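Local structure of UDP-glucose 4-epimerase (Campylobacter jejuni subsp. jejuni serotype O:2, 7K3P) at residues P325-D329 with L330-C334; G143-T147 with P148-E152; H276-S279 with V280-I284. The protein catalyses the interconversion of UDP-glucose and UDP-galactose, and probably of the corresponding N-acetylated sugars, with NAD as its bound cofactor. The protein carries 2 engineered substitutions. All coordinates share one frame; numbering follows the deposited sequence.

Contact 1 of 3, residues P325-D329 with L330-C334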
loop_
_atom_site.group_PDB
_atom_site.type_symbol
_atom_site.label_atom_id
_atom_site.label_comp_id
_atom_site.label_asym_id
_atom_site.label_seq_id
_atom_site.Cartn_x
_atom_site.Cartn_y
_atom_site.Cartn_z
ATOM N N PRO A 325 23.787 -0.434 21.711
ATOM C CA PRO A 325 24.203 0.884 21.239
ATOM C C PRO A 325 25.410 1.332 22.034
ATOM O O PRO A 325 25.592 0.911 23.176
ATOM C CB PRO A 325 22.994 1.781 21.573
ATOM C CG PRO A 325 22.215 1.029 22.616
ATOM C CD PRO A 325 22.440 -0.426 22.308
ATOM N N LYS A 326 26.237 2.180 21.459
ATOM C CA LYS A 326 27.360 2.641 22.239
ATOM C C LYS A 326 27.555 4.149 22.115
ATOM O O LYS A 326 28.554 4.697 22.586
ATOM C CB LYS A 326 28.613 1.827 21.902
ATOM C CG LYS A 326 28.438 0.908 20.691
ATOM C CD LYS A 326 29.777 0.495 20.085
ATOM C CE LYS A 326 30.549 -0.427 21.028
ATOM N NZ LYS A 326 31.567 -1.232 20.298
ATOM N N TYR A 327 26.578 4.825 21.508
ATOM C CA TYR A 327 26.612 6.287 21.474
ATOM C C TYR A 327 25.367 6.939 22.090
ATOM O O TYR A 327 24.982 8.045 21.693
ATOM C CB TYR A 327 26.886 6.822 20.059
ATOM C CG TYR A 327 28.174 6.312 19.442
ATOM C CD1 TYR A 327 29.408 6.636 19.992
ATOM C CD2 TYR A 327 28.151 5.511 18.304
ATOM C CE1 TYR A 327 30.592 6.162 19.426
ATOM C CE2 TYR A 327 29.319 5.034 17.731
ATOM C CZ TYR A 327 30.537 5.363 18.298
ATOM O OH TYR A 327 31.702 4.893 17.739
ATOM N N ASP A 328 24.762 6.261 23.068
ATOM C CA ASP A 328 23.706 6.861 23.877
ATOM C C ASP A 328 24.363 7.909 24.767
ATOM O O ASP A 328 24.602 7.681 25.955
ATOM C CB ASP A 328 22.974 5.813 24.737
ATOM C CG ASP A 328 21.732 6.394 25.449
ATOM O OD1 ASP A 328 21.504 7.623 25.342
ATOM O OD2 ASP A 328 20.998 5.631 26.123
ATOM N N ASP A 329 24.667 9.057 24.175
ATOM C CA ASP A 329 25.397 10.114 24.853
ATOM C C ASP A 329 25.000 11.406 24.155
ATOM O O ASP A 329 25.372 11.615 23.002
ATOM C CB ASP A 329 26.907 9.847 24.721
ATOM C CG ASP A 329 27.765 10.960 25.294
ATOM O OD1 ASP A 329 27.530 12.147 24.983
ATOM O OD2 ASP A 329 28.700 10.641 26.056
ATOM N N LEU A 330 24.238 12.259 24.843
ATOM C CA LEU A 330 23.621 13.417 24.190
ATOM C C LEU A 330 24.646 14.357 23.583
ATOM O O LEU A 330 24.403 14.955 22.530
ATOM C CB LEU A 330 22.719 14.205 25.154
ATOM C CG LEU A 330 21.313 14.614 24.667
ATOM C CD1 LEU A 330 20.864 15.933 25.262
ATOM C CD2 LEU A 330 21.158 14.616 23.136
ATOM N N GLU A 331 25.793 14.505 24.236
ATOM C CA GLU A 331 26.820 15.401 23.698
ATOM C C GLU A 331 27.385 14.874 22.377
ATOM O O GLU A 331 27.573 15.636 21.422
ATOM C CB GLU A 331 27.924 15.687 24.732
ATOM C CG GLU A 331 27.475 16.674 25.834
ATOM C CD GLU A 331 28.560 16.970 26.876
ATOM O OE1 GLU A 331 29.757 16.763 26.585
ATOM O OE2 GLU A 331 28.202 17.415 27.990
ATOM N N LEU A 332 27.622 13.567 22.320
ATOM C CA LEU A 332 28.091 12.913 21.096
ATOM C C LEU A 332 27.057 13.029 19.985
ATOM O O LEU A 332 27.386 13.294 18.823
ATOM C CB LEU A 332 28.360 11.430 21.358
ATOM C CG LEU A 332 29.468 11.122 22.356
ATOM C CD1 LEU A 332 29.735 9.615 22.421
ATOM C CD2 LEU A 332 30.724 11.889 21.973
ATOM N N ILE A 333 25.799 12.806 20.348
ATOM C CA ILE A 333 24.711 12.878 19.381
ATOM C C ILE A 333 24.583 14.296 18.835
ATOM O O ILE A 333 24.516 14.495 17.617
ATOM C CB ILE A 333 23.397 12.372 19.987
ATOM C CG1 ILE A 333 23.522 10.881 20.297
ATOM C CG2 ILE A 333 22.232 12.623 19.036
ATOM C CD1 ILE A 333 22.485 10.368 21.270
ATOM N N CYS A 334 24.589 15.289 19.721
ATOM C CA CYS A 334 24.514 16.679 19.262
ATOM C C CYS A 334 25.738 17.090 18.448
ATOM O O CYS A 334 25.609 17.783 17.435
ATOM C CB CYS A 334 24.273 17.635 20.432
ATOM S SG CYS A 334 22.604 17.469 21.131
#
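D329 N-caps the C-terminal helix 330-343 by accepting from L332, a local cap at the surface where the loop after helix 315-320 becomes helical. CG of D329 stands anti to its own backbone N (chi1 175°), which swings the carboxylate over the first turn. D329 OD1 then accepts from L332 N at 3.0 Å, the N-H meeting it 42° out of the carboxylate plane. One turn of regular helix starts from the same residue, since I333 N donates to D329 O at 2.9 Å. A negative charge at this helix start would probably be favoured by the helix dipole and by the amides of the first turn. L332 also packs on its cap, with its CG 3.4 Å from D329 CG. Beyond it, L332 CD1 reaches the edge of the Y327 ring, near the ring plane, 3.9 Å from Y327 CD1. I333 CD1 lies 3.4 Å from Y327 O. The loop is tied to helix 248-261 by D250, whose carboxylate accepts from the amides of K326 and Y327. Helix 280-291 meets L330 through E282 and A286, and its K289 forms a salt bridge with E331, while I333 presses on F278 of strand 278-279.

Contact 2 of 3, residues G143-T147 with P148-E152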
loop_
_atom_site.group_PDB
_atom_site.type_symbol
_atom_site.label_atom_id
_atom_site.label_comp_id
_atom_site.label_asym_id
_atom_site.label_seq_id
_atom_site.Cartn_x
_atom_site.Cartn_y
_atom_site.Cartn_z
ATOM N N GLY A 143 1.839 6.787 13.374
ATOM C CA GLY A 143 1.033 7.998 13.275
ATOM C C GLY A 143 1.131 8.826 14.552
ATOM O O GLY A 143 2.226 9.215 14.980
ATOM N N GLU A 144 -0.016 9.115 15.158
ATOM C CA GLU A 144 -0.038 9.838 16.432
ATOM C C GLU A 144 -0.431 8.846 17.508
ATOM O O GLU A 144 -1.611 8.570 17.709
ATOM C CB GLU A 144 -1.023 11.007 16.386
ATOM C CG GLU A 144 -0.479 12.218 15.658
ATOM C CD GLU A 144 -1.534 13.288 15.441
ATOM O OE1 GLU A 144 -2.737 12.942 15.457
ATOM O OE2 GLU A 144 -1.157 14.465 15.252
ATOM N N PRO A 145 0.577 8.269 18.171
ATOM C CA PRO A 145 0.365 7.178 19.122
ATOM C C PRO A 145 -0.403 7.691 20.332
ATOM O O PRO A 145 -0.306 8.876 20.680
ATOM C CB PRO A 145 1.795 6.771 19.518
ATOM C CG PRO A 145 2.678 7.317 18.402
ATOM C CD PRO A 145 2.006 8.601 18.010
ATOM N N GLN A 146 -1.164 6.803 20.956
ATOM C CA GLN A 146 -1.997 7.166 22.091
ATOM C C GLN A 146 -1.317 6.799 23.416
ATOM O O GLN A 146 -1.926 6.884 24.480
ATOM C CB GLN A 146 -3.379 6.511 21.960
ATOM C CG GLN A 146 -4.231 7.065 20.799
ATOM C CD GLN A 146 -4.192 6.210 19.524
ATOM O OE1 GLN A 146 -4.259 4.975 19.573
ATOM N NE2 GLN A 146 -4.097 6.878 18.372
ATOM N N THR A 147 -0.045 6.407 23.332
ATOM C CA THR A 147 0.795 6.124 24.500
ATOM C C THR A 147 2.131 6.869 24.368
ATOM O O THR A 147 2.546 7.210 23.254
ATOM C CB THR A 147 1.093 4.614 24.632
ATOM O OG1 THR A 147 1.789 4.162 23.460
ATOM C CG2 THR A 147 -0.186 3.823 24.783
ATOM N N PRO A 148 2.801 7.130 25.504
ATOM C CA PRO A 148 4.090 7.833 25.527
ATOM C C PRO A 148 5.271 6.960 25.104
ATOM O O PRO A 148 6.287 7.482 24.636
ATOM C CB PRO A 148 4.250 8.215 27.004
ATOM C CG PRO A 148 3.455 7.210 27.735
ATOM C CD PRO A 148 2.262 6.930 26.860
ATOM N N VAL A 149 5.158 5.655 25.314
ATOM C CA VAL A 149 6.249 4.744 25.008
ATOM C C VAL A 149 5.677 3.695 24.067
ATOM O O VAL A 149 4.989 2.778 24.520
ATOM C CB VAL A 149 6.798 4.068 26.280
ATOM C CG1 VAL A 149 7.988 3.157 25.943
ATOM C CG2 VAL A 149 7.220 5.123 27.309
ATOM N N VAL A 150 5.954 3.840 22.764
ATOM C CA VAL A 150 5.276 3.055 21.726
ATOM C C VAL A 150 5.921 1.678 21.498
ATOM O O VAL A 150 7.127 1.569 21.238
ATOM C CB VAL A 150 5.232 3.839 20.387
ATOM C CG1 VAL A 150 4.289 3.192 19.397
ATOM C CG2 VAL A 150 4.772 5.270 20.644
ATOM N N SER A 151 5.119 0.626 21.596
ATOM C CA SER A 151 5.624 -0.725 21.370
ATOM C C SER A 151 5.230 -1.180 19.960
ATOM O O SER A 151 4.334 -0.595 19.342
ATOM C CB SER A 151 5.085 -1.692 22.425
ATOM O OG SER A 151 3.933 -2.374 21.962
ATOM N N GLU A 152 5.899 -2.213 19.457
ATOM C CA GLU A 152 5.664 -2.685 18.088
ATOM C C GLU A 152 4.204 -3.061 17.859
ATOM O O GLU A 152 3.711 -3.022 16.726
ATOM C CB GLU A 152 6.570 -3.876 17.755
ATOM C CG GLU A 152 8.047 -3.551 17.662
ATOM C CD GLU A 152 8.724 -3.526 19.021
ATOM O OE1 GLU A 152 8.035 -3.777 20.034
ATOM O OE2 GLU A 152 9.935 -3.230 19.076
#
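P145 and V150 face each other across a surface turn in which the chain, having left strand 132-136 of the Rossmann-type sheet, doubles back to start the short strand 149-150. That strand is an edge element of the mixed sheet and runs parallel to strand 309-312. At the far end of the segment, E152 joins the turn to the ends of two strands of the parallel sheet, its O accepting from R189 NH1 and its OE2 from the backbone N of N271. P148 opens the second half of the turn. Its ring follows an extended T147, and T147 CB sits 3.4 Å from P148 CD, closer than usual for two carbons, as covalent neighbours at a proline can be. P148 and V150 both make backbone hydrogen bonds to I311, so the proline already belongs to the pairing although it lies just before the strand. V149 points away from residues 143-147, and its side chain touches I311. The carbonyl oxygen V149 O comes 3.6 Å from T147 OG1, which occupies the position between its own backbone N and carbonyl carbon. V150, the buried residue of the contact, is where the two halves meet, and L310 packs against both its side chain and that of P145. With CG1 anti to the backbone N (chi1 -168°), CG2 is directed into the turn, where V150 CG2 approaches T147 O at 3.9 Å. The side chains of P145 and V150 cross at about a right angle, V150 CG2 lying against the proline ring, 3.7 Å from P145 CG and 3.5 Å from P145 CB.

Contact 3 of 3, residues H276-S279 with V280-I284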
loop_
_atom_site.group_PDB
_atom_site.type_symbol
_atom_site.label_atom_id
_atom_site.label_comp_id
_atom_site.label_asym_id
_atom_site.label_seq_id
_atom_site.Cartn_x
_atom_site.Cartn_y
_atom_site.Cartn_z
ATOM N N HIS A 276 14.766 5.277 26.187
ATOM C CA HIS A 276 14.451 6.523 26.895
ATOM C C HIS A 276 14.620 7.654 25.898
ATOM O O HIS A 276 15.261 7.473 24.851
ATOM C CB HIS A 276 15.431 6.761 28.047
ATOM C CG HIS A 276 16.836 6.990 27.588
ATOM N ND1 HIS A 276 17.305 8.229 27.196
ATOM C CD2 HIS A 276 17.865 6.127 27.400
ATOM C CE1 HIS A 276 18.564 8.124 26.813
ATOM N NE2 HIS A 276 18.928 6.857 26.926
ATOM N N GLY A 277 14.090 8.830 26.232
ATOM C CA GLY A 277 14.211 9.979 25.363
ATOM C C GLY A 277 15.169 11.021 25.890
ATOM O O GLY A 277 15.925 10.774 26.837
ATOM N N PHE A 278 15.163 12.180 25.240
ATOM C CA PHE A 278 15.906 13.351 25.695
ATOM C C PHE A 278 14.926 14.522 25.695
ATOM O O PHE A 278 14.029 14.570 24.850
ATOM C CB PHE A 278 17.079 13.642 24.750
ATOM C CG PHE A 278 18.046 12.480 24.609
ATOM C CD1 PHE A 278 19.076 12.295 25.530
ATOM C CD2 PHE A 278 17.911 11.570 23.565
ATOM C CE1 PHE A 278 19.970 11.224 25.403
ATOM C CE2 PHE A 278 18.802 10.487 23.421
ATOM C CZ PHE A 278 19.834 10.320 24.339
ATOM N N SER A 279 15.089 15.458 26.630
ATOM C CA SER A 279 14.180 16.601 26.719
ATOM C C SER A 279 14.669 17.744 25.832
ATOM O O SER A 279 15.827 17.749 25.387
ATOM C CB SER A 279 14.036 17.072 28.171
ATOM O OG SER A 279 15.185 17.780 28.584
ATOM N N VAL A 280 13.776 18.695 25.556
ATOM C CA VAL A 280 14.107 19.870 24.752
ATOM C C VAL A 280 15.225 20.650 25.426
ATOM O O VAL A 280 16.155 21.126 24.779
ATOM C CB VAL A 280 12.882 20.803 24.597
ATOM C CG1 VAL A 280 13.265 22.071 23.848
ATOM C CG2 VAL A 280 11.730 20.072 23.885
ATOM N N LYS A 281 15.110 20.777 26.741
ATOM C CA LYS A 281 16.068 21.511 27.546
ATOM C C LYS A 281 17.442 20.827 27.505
ATOM O O LYS A 281 18.478 21.487 27.349
ATOM C CB LYS A 281 15.544 21.579 28.979
ATOM C CG LYS A 281 15.893 22.844 29.735
ATOM C CD LYS A 281 15.340 22.781 31.175
ATOM C CE LYS A 281 15.988 23.836 32.081
ATOM N NZ LYS A 281 15.267 24.036 33.381
ATOM N N GLU A 282 17.450 19.502 27.630
ATOM C CA GLU A 282 18.699 18.744 27.549
ATOM C C GLU A 282 19.398 18.948 26.200
ATOM O O GLU A 282 20.604 19.237 26.145
ATOM C CB GLU A 282 18.437 17.261 27.812
ATOM C CG GLU A 282 18.134 16.946 29.290
ATOM C CD GLU A 282 17.564 15.544 29.499
ATOM O OE1 GLU A 282 17.136 14.923 28.499
ATOM O OE2 GLU A 282 17.536 15.068 30.663
ATOM N N VAL A 283 18.633 18.818 25.117
ATOM C CA VAL A 283 19.180 18.959 23.776
ATOM C C VAL A 283 19.748 20.360 23.545
ATOM O O VAL A 283 20.807 20.524 22.930
ATOM C CB VAL A 283 18.122 18.614 22.696
ATOM C CG1 VAL A 283 18.621 18.995 21.318
ATOM C CG2 VAL A 283 17.779 17.116 22.762
ATOM N N ILE A 284 19.051 21.373 24.040
ATOM C CA ILE A 284 19.543 22.742 23.900
ATOM C C ILE A 284 20.876 22.915 24.626
ATOM O O ILE A 284 21.857 23.384 24.034
ATOM C CB ILE A 284 18.515 23.763 24.410
ATOM C CG1 ILE A 284 17.343 23.846 23.426
ATOM C CG2 ILE A 284 19.171 25.130 24.592
ATOM C CD1 ILE A 284 16.099 24.496 23.996
#
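S279 ends strand 278-279 and caps helix 280-291 at the same time, so strand passes into helix without a loop residue between them, and its N-H and its hydroxyl oxygen are both tied to E282, the first as donor and the second as acceptor. S279 OG accepts from E282 N at 3.0 Å. In return, the carboxylate of E282 folds back over the helix start, and its OE1 receives S279 N at 2.8 Å with an almost straight N-H (170°), from 40° out of the carboxylate plane. This reciprocal pair is a capping box. The first torsion of S279 (chi1 75°) puts OG between the backbone N and the carbonyl carbon, which places it to receive E282 N. OG is also hydrogen-bonded to D238 OD2, so this hydroxyl has two partners. The box lies where strand 278-279 pairs antiparallel with strand 242-246, F278 bonding to R243, while V283 packs on helix 212-220 and V280 on I229 of strand 226-230. E282 CG lies 3.1 Å from S279 OG, alongside the cap. The carboxylate continues to F278: E282 OE1 is 3.4 Å from F278 CA and comes near the ring plane at its edge. In the first helical turn, V283 N donates to S279 O at 3.0 Å, and V283 CG2 packs on F278 CB. Farther back, H276 ND1 donates to G277 O at 2.9 Å.

Along the chain contact 2 comes first, then contact 3, then contact 1. Contacts 2 and 3 belong to one mixed sheet, linked through strands 309-312 and 242-246, yet their centres are about 18 Å apart and they do not touch. Contacts 1 and 3 are neighbours, with centres about 12 Å apart: D328 OD2 lies 2.5 Å from H276 NE2, a probable hydrogen bond, and the two capped helices, 280-291 and 330-343, pack together at their starts, L330 CD1 lying 3.4 Å from E282 O. Contact 1 and contact 2 are farthest apart, about 23 Å between centres. The side chains of I333, V150 and F278 lie about 11, 13 and 13 Å from the bound NAD, so none of the three touches the cofactor.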